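Local atomic coordinates of tannase (PDB entry 3WA7), a protein that hydrolyses galloyl ester bonds of tannins, as a bacterial tannase (EC 3.1.1.20) built on the alpha/beta-hydrolase fold. Residues Arg156-Thr162 / Ile197-Tyr203; Gly173-Ser178 / Ser405-Trp411. All coordinates share one frame; numbering follows the deposited sequence.

Contact 1: residues Arg156-Thr162 / Ile197-Tyr203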
ATOM      1  N   ARG A 156       6.436   3.804 -18.607  1.00  6.07           N
ATOM      2  CA  ARG A 156       7.250   3.586 -17.418  1.00  6.32           C
ATOM      3  C   ARG A 156       6.620   4.226 -16.182  1.00  5.35           C
ATOM      4  O   ARG A 156       7.291   4.909 -15.403  1.00  5.50           O
ATOM      5  CB  ARG A 156       8.654   4.149 -17.643  1.00  5.45           C
ATOM      6  CG  ARG A 156       9.408   3.462 -18.768  1.00  7.45           C
ATOM      7  CD  ARG A 156       9.737   2.010 -18.427  1.00  8.61           C
ATOM      8  NE  ARG A 156      10.514   1.381 -19.494  1.00 11.78           N
ATOM      9  CZ  ARG A 156       9.989   0.754 -20.543  1.00 12.26           C
ATOM     10  NH1 ARG A 156       8.674   0.648 -20.679  1.00 11.41           N
ATOM     11  NH2 ARG A 156      10.789   0.250 -21.476  1.00 13.55           N
ATOM     12  N   ILE A 157       5.319   4.005 -16.013  1.00  6.19           N
ATOM     13  CA  ILE A 157       4.599   4.532 -14.861  1.00  5.75           C
ATOM     14  C   ILE A 157       4.856   3.592 -13.695  1.00  4.64           C
ATOM     15  O   ILE A 157       4.687   2.381 -13.816  1.00  5.94           O
ATOM     16  CB  ILE A 157       3.076   4.607 -15.125  1.00  4.94           C
ATOM     17  CG1 ILE A 157       2.781   5.697 -16.161  1.00  4.84           C
ATOM     18  CG2 ILE A 157       2.333   4.891 -13.820  1.00  4.87           C
ATOM     19  CD1 ILE A 157       1.307   5.801 -16.553  1.00  6.60           C
ATOM     20  N   ILE A 158       5.285   4.155 -12.575  1.00  4.30           N
ATOM     21  CA  ILE A 158       5.579   3.371 -11.388  1.00  3.99           C
ATOM     22  C   ILE A 158       4.829   3.977 -10.222  1.00  4.44           C
ATOM     23  O   ILE A 158       5.085   5.112  -9.834  1.00  4.88           O
ATOM     24  CB  ILE A 158       7.091   3.381 -11.078  1.00  4.43           C
ATOM     25  CG1 ILE A 158       7.861   2.858 -12.293  1.00  6.29           C
ATOM     26  CG2 ILE A 158       7.389   2.509  -9.854  1.00  4.67           C
ATOM     27  CD1 ILE A 158       9.359   2.956 -12.159  1.00  9.38           C
ATOM     28  N   THR A 159       3.880   3.224  -9.676  1.00  4.59           N
ATOM     29  CA  THR A 159       3.109   3.725  -8.549  1.00  5.27           C
ATOM     30  C   THR A 159       3.843   3.490  -7.237  1.00  5.46           C
ATOM     31  O   THR A 159       4.697   2.608  -7.132  1.00  5.03           O
ATOM     32  CB  THR A 159       1.721   3.054  -8.465  1.00  6.42           C
ATOM     33  OG1 THR A 159       1.864   1.630  -8.570  1.00  5.03           O
ATOM     34  CG2 THR A 159       0.812   3.568  -9.567  1.00  6.84           C
ATOM     35  N   ASN A 160       3.518   4.305  -6.242  1.00  4.66           N
ATOM     36  CA  ASN A 160       4.121   4.166  -4.927  1.00  4.73           C
ATOM     37  C   ASN A 160       3.119   4.620  -3.887  1.00  5.40           C
ATOM     38  O   ASN A 160       2.327   5.530  -4.124  1.00  6.65           O
ATOM     39  CB  ASN A 160       5.400   4.999  -4.810  1.00  5.93           C
ATOM     40  CG  ASN A 160       6.132   4.747  -3.507  1.00  7.78           C
ATOM     41  OD1 ASN A 160       6.315   3.599  -3.100  1.00  9.55           O
ATOM     42  ND2 ASN A 160       6.560   5.815  -2.847  1.00  8.65           N
ATOM     43  N   GLY A 161       3.148   3.973  -2.731  1.00  3.13           N
ATOM     44  CA  GLY A 161       2.232   4.344  -1.673  1.00  4.11           C
ATOM     45  C   GLY A 161       2.573   3.568  -0.423  1.00  3.99           C
ATOM     46  O   GLY A 161       3.285   2.566  -0.490  1.00  5.18           O
ATOM     47  N   THR A 162       2.066   4.036   0.710  1.00  4.61           N
ATOM     48  CA  THR A 162       2.316   3.401   2.000  1.00  4.97           C
ATOM     49  C   THR A 162       1.004   2.985   2.669  1.00  5.07           C
ATOM     50  O   THR A 162       0.014   3.708   2.597  1.00  5.44           O
ATOM     51  CB  THR A 162       3.064   4.378   2.938  1.00  6.13           C
ATOM     52  OG1 THR A 162       4.348   4.693   2.379  1.00  4.87           O
ATOM     53  CG2 THR A 162       3.244   3.771   4.316  1.00  6.42           C
ATOM     54  N   ILE A 197       0.137  -0.441 -15.714  1.00  7.21           N
ATOM     55  CA  ILE A 197       1.378   0.278 -15.461  1.00  6.26           C
ATOM     56  C   ILE A 197       2.618  -0.596 -15.596  1.00  6.21           C
ATOM     57  O   ILE A 197       2.524  -1.812 -15.772  1.00  6.00           O
ATOM     58  CB  ILE A 197       1.358   0.931 -14.064  1.00  5.59           C
ATOM     59  CG1 ILE A 197       1.191  -0.141 -12.984  1.00  6.12           C
ATOM     60  CG2 ILE A 197       0.225   1.960 -13.996  1.00  5.93           C
ATOM     61  CD1 ILE A 197       1.188   0.406 -11.567  1.00  5.46           C
ATOM     62  N   PHE A 198       3.778   0.041 -15.501  1.00  5.74           N
ATOM     63  CA  PHE A 198       5.066  -0.630 -15.646  1.00  6.17           C
ATOM     64  C   PHE A 198       5.582  -1.345 -14.396  1.00  6.15           C
ATOM     65  O   PHE A 198       6.039  -2.485 -14.473  1.00  7.57           O
ATOM     66  CB  PHE A 198       6.108   0.393 -16.110  1.00  6.00           C
ATOM     67  CG  PHE A 198       7.491  -0.175 -16.277  1.00  6.74           C
ATOM     68  CD1 PHE A 198       7.770  -1.076 -17.299  1.00  8.70           C
ATOM     69  CD2 PHE A 198       8.522   0.219 -15.430  1.00  7.89           C
ATOM     70  CE1 PHE A 198       9.063  -1.576 -17.478  1.00  8.04           C
ATOM     71  CE2 PHE A 198       9.821  -0.275 -15.599  1.00 10.49           C
ATOM     72  CZ  PHE A 198      10.089  -1.174 -16.626  1.00  9.19           C
ATOM     73  N   ALA A 199       5.519  -0.677 -13.252  1.00  5.85           N
ATOM     74  CA  ALA A 199       6.020  -1.281 -12.025  1.00  5.87           C
ATOM     75  C   ALA A 199       5.279  -0.801 -10.794  1.00  7.15           C
ATOM     76  O   ALA A 199       4.657   0.265 -10.797  1.00  4.48           O
ATOM     77  CB  ALA A 199       7.511  -0.993 -11.880  1.00  5.73           C
ATOM     78  N   VAL A 200       5.367  -1.597  -9.735  1.00  5.73           N
ATOM     79  CA  VAL A 200       4.702  -1.298  -8.479  1.00  5.67           C
ATOM     80  C   VAL A 200       5.664  -1.207  -7.301  1.00  6.86           C
ATOM     81  O   VAL A 200       6.496  -2.091  -7.101  1.00  7.74           O
ATOM     82  CB  VAL A 200       3.668  -2.401  -8.119  1.00  5.14           C
ATOM     83  CG1 VAL A 200       3.149  -2.196  -6.694  1.00  6.33           C
ATOM     84  CG2 VAL A 200       2.517  -2.384  -9.102  1.00  5.77           C
ATOM     85  N   SER A 201       5.544  -0.127  -6.536  1.00  5.61           N
ATOM     86  CA  SER A 201       6.322   0.046  -5.320  1.00  6.54           C
ATOM     87  C   SER A 201       5.262   0.161  -4.232  1.00  6.12           C
ATOM     88  O   SER A 201       4.335   0.972  -4.338  1.00  6.35           O
ATOM     89  CB  SER A 201       7.165   1.319  -5.348  1.00  7.20           C
ATOM     90  OG  SER A 201       7.753   1.519  -4.073  1.00  7.68           O
ATOM     91  N   ALA A 202       5.379  -0.657  -3.194  1.00  5.42           N
ATOM     92  CA  ALA A 202       4.395  -0.620  -2.124  1.00  7.53           C
ATOM     93  C   ALA A 202       4.998  -0.873  -0.756  1.00  7.43           C
ATOM     94  O   ALA A 202       5.695  -1.868  -0.544  1.00  9.07           O
ATOM     95  CB  ALA A 202       3.294  -1.638  -2.397  1.00  5.57           C
ATOM     96  N   TYR A 203       4.730   0.043   0.168  1.00  6.67           N
ATOM     97  CA  TYR A 203       5.203  -0.091   1.537  1.00  6.02           C
ATOM     98  C   TYR A 203       4.027  -0.548   2.390  1.00  6.72           C
ATOM     99  O   TYR A 203       2.922  -0.007   2.283  1.00  6.58           O
ATOM    100  CB  TYR A 203       5.754   1.237   2.055  1.00  6.49           C
ATOM    101  CG  TYR A 203       7.017   1.661   1.347  1.00  7.16           C
ATOM    102  CD1 TYR A 203       6.963   2.368   0.147  1.00  4.91           C
ATOM    103  CD2 TYR A 203       8.271   1.316   1.853  1.00  6.69           C
ATOM    104  CE1 TYR A 203       8.124   2.724  -0.533  1.00  7.12           C
ATOM    105  CE2 TYR A 203       9.436   1.663   1.182  1.00  7.01           C
ATOM    106  CZ  TYR A 203       9.355   2.369  -0.011  1.00  6.11           C
ATOM    107  OH  TYR A 203      10.509   2.725  -0.668  1.00  7.48           O
TER
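The side chain of Arg156 lies over one face of the Phe198 ring. Its CD sits 3.5 Å from the ring centroid, almost on the normal, as a CH-pi contact. A bend at chi2 (-67°) brings the chain over the ring, and the guanidinium continues nearly flat above it, planes 16° apart, giving an off-centre cation-pi stack. Arginine suits this partly exposed end, offering both methylenes and a flat charge to the aromatic face, while Ile158 CG1 meets the edge of the ring.

Ile157 and Ile197 cross at about a right angle, CG2 to CG2 at 3.6 Å, both also packed on Ile140 of helix 131-145. Ile197 CD1 reaches Thr159 OG1 at 3.3 Å; that hydroxyl is hydrogen-bonded to Ser169 of helix 164-174, and the threonine methyl remains for apolar packing.

On the face packed against helix 457-468, Ser201 OG donates to Asn160 OD1 (2.7 Å) from above the carbonyl plane. The same OD1 lies at the edge of the Tyr203 ring, 3.3 Å from CE1, with amide and ring planes 75° apart. Asp454 takes Asn160 ND2 and Asp456 binds Tyr203 OH, so both polar ends in this buried region are satisfied.

Between the backbones, Ile157 O accepts from Phe198 N and Ala199 N, Thr159 O from Ser201 N (2.9 Å), and Gly161 O from Tyr203 N. These parallel strands, joined through a connection that includes helix 164-174, form a beta-alpha-beta crossover in the central sheet of an alpha/beta-hydrolase, with Gly161 probably opening the GxSxG nucleophile elbow.

Contact 2: residues Gly173-Ser178 / Ser405-Trp411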
ATOM      1  N   GLY A 173      -1.258  -1.968 -10.072  1.00  5.29           N
ATOM      2  CA  GLY A 173      -0.387  -2.825 -10.856  1.00  5.62           C
ATOM      3  C   GLY A 173      -1.010  -4.170 -11.184  1.00  6.13           C
ATOM      4  O   GLY A 173      -0.787  -4.725 -12.260  1.00  6.98           O
ATOM      5  N   ALA A 174      -1.812  -4.692 -10.264  1.00  5.91           N
ATOM      6  CA  ALA A 174      -2.440  -5.991 -10.459  1.00  6.92           C
ATOM      7  C   ALA A 174      -3.665  -6.012 -11.371  1.00  8.39           C
ATOM      8  O   ALA A 174      -3.907  -7.011 -12.054  1.00  7.52           O
ATOM      9  CB  ALA A 174      -2.814  -6.585  -9.097  1.00  7.36           C
ATOM     10  N   SER A 175      -4.416  -4.913 -11.411  1.00  7.49           N
ATOM     11  CA  SER A 175      -5.665  -4.879 -12.177  1.00  6.97           C
ATOM     12  C   SER A 175      -5.722  -4.091 -13.477  1.00  7.21           C
ATOM     13  O   SER A 175      -6.799  -3.650 -13.874  1.00  5.70           O
ATOM     14  CB  SER A 175      -6.785  -4.368 -11.269  1.00  8.79           C
ATOM     15  OG  SER A 175      -6.554  -3.012 -10.910  1.00  8.77           O
ATOM     16  N   GLY A 176      -4.588  -3.928 -14.143  1.00  7.21           N
ATOM     17  CA  GLY A 176      -4.568  -3.174 -15.385  1.00  7.29           C
ATOM     18  C   GLY A 176      -5.647  -3.524 -16.396  1.00  8.62           C
ATOM     19  O   GLY A 176      -5.765  -4.665 -16.831  1.00  8.12           O
ATOM     20  N   ASN A 177      -6.444  -2.523 -16.757  1.00  8.86           N
ATOM     21  CA  ASN A 177      -7.499  -2.676 -17.748  1.00  9.47           C
ATOM     22  C   ASN A 177      -8.557  -3.723 -17.436  1.00 10.99           C
ATOM     23  O   ASN A 177      -9.060  -4.405 -18.335  1.00 12.27           O
ATOM     24  CB  ASN A 177      -6.860  -2.944 -19.106  1.00  9.44           C
ATOM     25  CG  ASN A 177      -5.882  -1.853 -19.490  1.00  9.71           C
ATOM     26  OD1 ASN A 177      -6.215  -0.674 -19.428  1.00 11.10           O
ATOM     27  ND2 ASN A 177      -4.675  -2.238 -19.885  1.00  8.96           N
ATOM     28  N   SER A 178      -8.891  -3.845 -16.156  1.00 10.36           N
ATOM     29  CA  SER A 178      -9.924  -4.775 -15.716  1.00 11.47           C
ATOM     30  C   SER A 178     -11.266  -4.149 -16.075  1.00 11.34           C
ATOM     31  O   SER A 178     -11.514  -2.984 -15.759  1.00 12.51           O
ATOM     32  CB  SER A 178      -9.851  -4.979 -14.204  1.00 11.04           C
ATOM     33  OG  SER A 178     -11.037  -5.587 -13.727  1.00 12.53           O
ATOM     34  N   SER A 405      -6.893  -9.173 -16.239  1.00  6.93           N
ATOM     35  CA  SER A 405      -6.198  -7.897 -16.334  1.00  7.56           C
ATOM     36  C   SER A 405      -4.788  -8.058 -16.867  1.00  7.54           C
ATOM     37  O   SER A 405      -4.284  -9.173 -16.993  1.00  8.67           O
ATOM     38  CB  SER A 405      -6.121  -7.256 -14.951  1.00  6.56           C
ATOM     39  OG  SER A 405      -5.346  -8.069 -14.080  1.00  8.66           O
ATOM     40  N   GLN A 406      -4.162  -6.928 -17.181  1.00  8.49           N
ATOM     41  CA  GLN A 406      -2.785  -6.916 -17.651  1.00  9.48           C
ATOM     42  C   GLN A 406      -1.999  -6.466 -16.420  1.00 10.17           C
ATOM     43  O   GLN A 406      -2.137  -5.336 -15.955  1.00 11.90           O
ATOM     44  CB  GLN A 406      -2.650  -5.954 -18.840  1.00  8.91           C
ATOM     45  CG  GLN A 406      -3.417  -6.475 -20.063  1.00 10.30           C
ATOM     46  CD  GLN A 406      -3.469  -5.508 -21.229  1.00 13.21           C
ATOM     47  OE1 GLN A 406      -3.921  -4.375 -21.088  1.00 17.57           O
ATOM     48  NE2 GLN A 406      -3.015  -5.959 -22.394  1.00 15.63           N
ATOM     49  N   VAL A 407      -1.202  -7.386 -15.886  1.00  8.07           N
ATOM     50  CA  VAL A 407      -0.431  -7.171 -14.662  1.00  8.33           C
ATOM     51  C   VAL A 407       0.977  -6.610 -14.843  1.00  7.31           C
ATOM     52  O   VAL A 407       1.723  -7.053 -15.715  1.00  8.85           O
ATOM     53  CB  VAL A 407      -0.330  -8.507 -13.876  1.00  7.50           C
ATOM     54  CG1 VAL A 407       0.349  -8.289 -12.530  1.00  8.07           C
ATOM     55  CG2 VAL A 407      -1.726  -9.103 -13.688  1.00  9.17           C
ATOM     56  N   ALA A 408       1.338  -5.636 -14.009  1.00  7.30           N
ATOM     57  CA  ALA A 408       2.674  -5.046 -14.061  1.00  7.14           C
ATOM     58  C   ALA A 408       3.672  -6.189 -13.885  1.00  8.34           C
ATOM     59  O   ALA A 408       3.430  -7.113 -13.111  1.00  7.94           O
ATOM     60  CB  ALA A 408       2.844  -4.021 -12.939  1.00  6.62           C
ATOM     61  N   LYS A 409       4.794  -6.128 -14.592  1.00  7.96           N
ATOM     62  CA  LYS A 409       5.777  -7.200 -14.504  1.00  9.68           C
ATOM     63  C   LYS A 409       6.837  -7.031 -13.416  1.00  8.82           C
ATOM     64  O   LYS A 409       7.549  -7.983 -13.093  1.00  8.45           O
ATOM     65  CB  LYS A 409       6.464  -7.379 -15.862  1.00 10.24           C
ATOM     66  CG  LYS A 409       5.497  -7.664 -17.009  1.00 15.89           C
ATOM     67  CD  LYS A 409       4.617  -8.879 -16.711  1.00 19.17           C
ATOM     68  CE  LYS A 409       3.581  -9.100 -17.806  1.00 23.71           C
ATOM     69  NZ  LYS A 409       2.715 -10.281 -17.531  1.00 28.19           N
ATOM     70  N   HIS A 410       6.922  -5.840 -12.833  1.00  7.54           N
ATOM     71  CA  HIS A 410       7.940  -5.562 -11.816  1.00  8.33           C
ATOM     72  C   HIS A 410       7.353  -5.042 -10.510  1.00  7.96           C
ATOM     73  O   HIS A 410       6.622  -4.048 -10.504  1.00  7.09           O
ATOM     74  CB  HIS A 410       8.930  -4.540 -12.375  1.00  8.68           C
ATOM     75  CG  HIS A 410       9.379  -4.849 -13.769  1.00 10.52           C
ATOM     76  ND1 HIS A 410      10.195  -5.917 -14.069  1.00 11.29           N
ATOM     77  CD2 HIS A 410       9.085  -4.256 -14.952  1.00 11.31           C
ATOM     78  CE1 HIS A 410      10.385  -5.971 -15.376  1.00 12.30           C
ATOM     79  NE2 HIS A 410       9.722  -4.975 -15.935  1.00 11.31           N
ATOM     80  N   TRP A 411       7.710  -5.697  -9.406  1.00  8.11           N
ATOM     81  CA  TRP A 411       7.199  -5.334  -8.084  1.00  7.43           C
ATOM     82  C   TRP A 411       8.269  -5.184  -7.004  1.00  7.86           C
ATOM     83  O   TRP A 411       9.219  -5.967  -6.944  1.00  8.75           O
ATOM     84  CB  TRP A 411       6.209  -6.398  -7.591  1.00  7.18           C
ATOM     85  CG  TRP A 411       5.035  -6.620  -8.481  1.00  5.60           C
ATOM     86  CD1 TRP A 411       5.053  -7.117  -9.753  1.00  7.81           C
ATOM     87  CD2 TRP A 411       3.665  -6.329  -8.184  1.00  6.94           C
ATOM     88  NE1 TRP A 411       3.780  -7.146 -10.267  1.00  7.98           N
ATOM     89  CE2 TRP A 411       2.908  -6.669  -9.326  1.00  6.30           C
ATOM     90  CE3 TRP A 411       3.002  -5.814  -7.063  1.00  7.31           C
ATOM     91  CZ2 TRP A 411       1.516  -6.508  -9.383  1.00  6.23           C
ATOM     92  CZ3 TRP A 411       1.617  -5.654  -7.118  1.00  5.75           C
ATOM     93  CH2 TRP A 411       0.891  -6.002  -8.273  1.00  6.22           C
TER
HETATM   94  O   HOH W   1      -1.120  -3.034 -14.600  1.00  8.20           O
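Trp411 overlaps the last turn of helix 164-174 with the far end of its indole, CH2 lying 3.8 Å from Ala174 CB. At the other end of the ring system, NE1 donates to Ala408 O (2.9 Å), approaching from well above the carbonyl plane, which helps to fix the rotation of the ring. Gly173 fits close against this indole because a CB there would come tightly against CH2. A leucine in place of Trp411 would probably leave Ala408 O without its indole donor and open a gap beside Gly173 and Ala174.

Past the indole, Gly173 O accepts a nearly straight bond from Ala408 N (2.9 Å, 171°), and a water lies 2.9 Å from both Gly173 O and Gln406 O. Ser405 OG, turned between its backbone N and carbonyl carbon (chi1 63°), donates to Ala174 O at 2.7 Å in the carbonyl plane.

Beyond the helix, Ser175 to Ser178 make a type II beta turn. Gly176 O takes Gln406 N (2.8 Å), and a CB on Gly176 would clash with Gln406 O. Asn177, a residue that tolerates the left-handed backbone found here, gives ND2 to Gln406 OE1 at 2.6 Å, and also to Asp196. Carbonyls at the end of a helix lack the amides of a following turn, and here Ala408 N and the Ser405 hydroxyl supply the donors for two of them.

Contacts 1 and 2 lie side by side, their centres about 11 Å apart, and meet along strands 199-203 and 410-414, neighbouring parallel strands of the central mixed sheet. Val200 N and His410 O, 2.9 Å apart, probably form a backbone hydrogen bond between them, and Val200 CG2 packs 3.4 Å from Gly173 CA. Helix 164-174 connects the contacts along the chain: it follows strand 157-160 of contact 1 and finishes in contact 2. The likely catalytic centre is near its start, where Ser163, His451 and Asp419 have the geometry of a Ser-His-Asp triad and are touched by Thr162 of contact 1. Contact 2 is at the helix's other end.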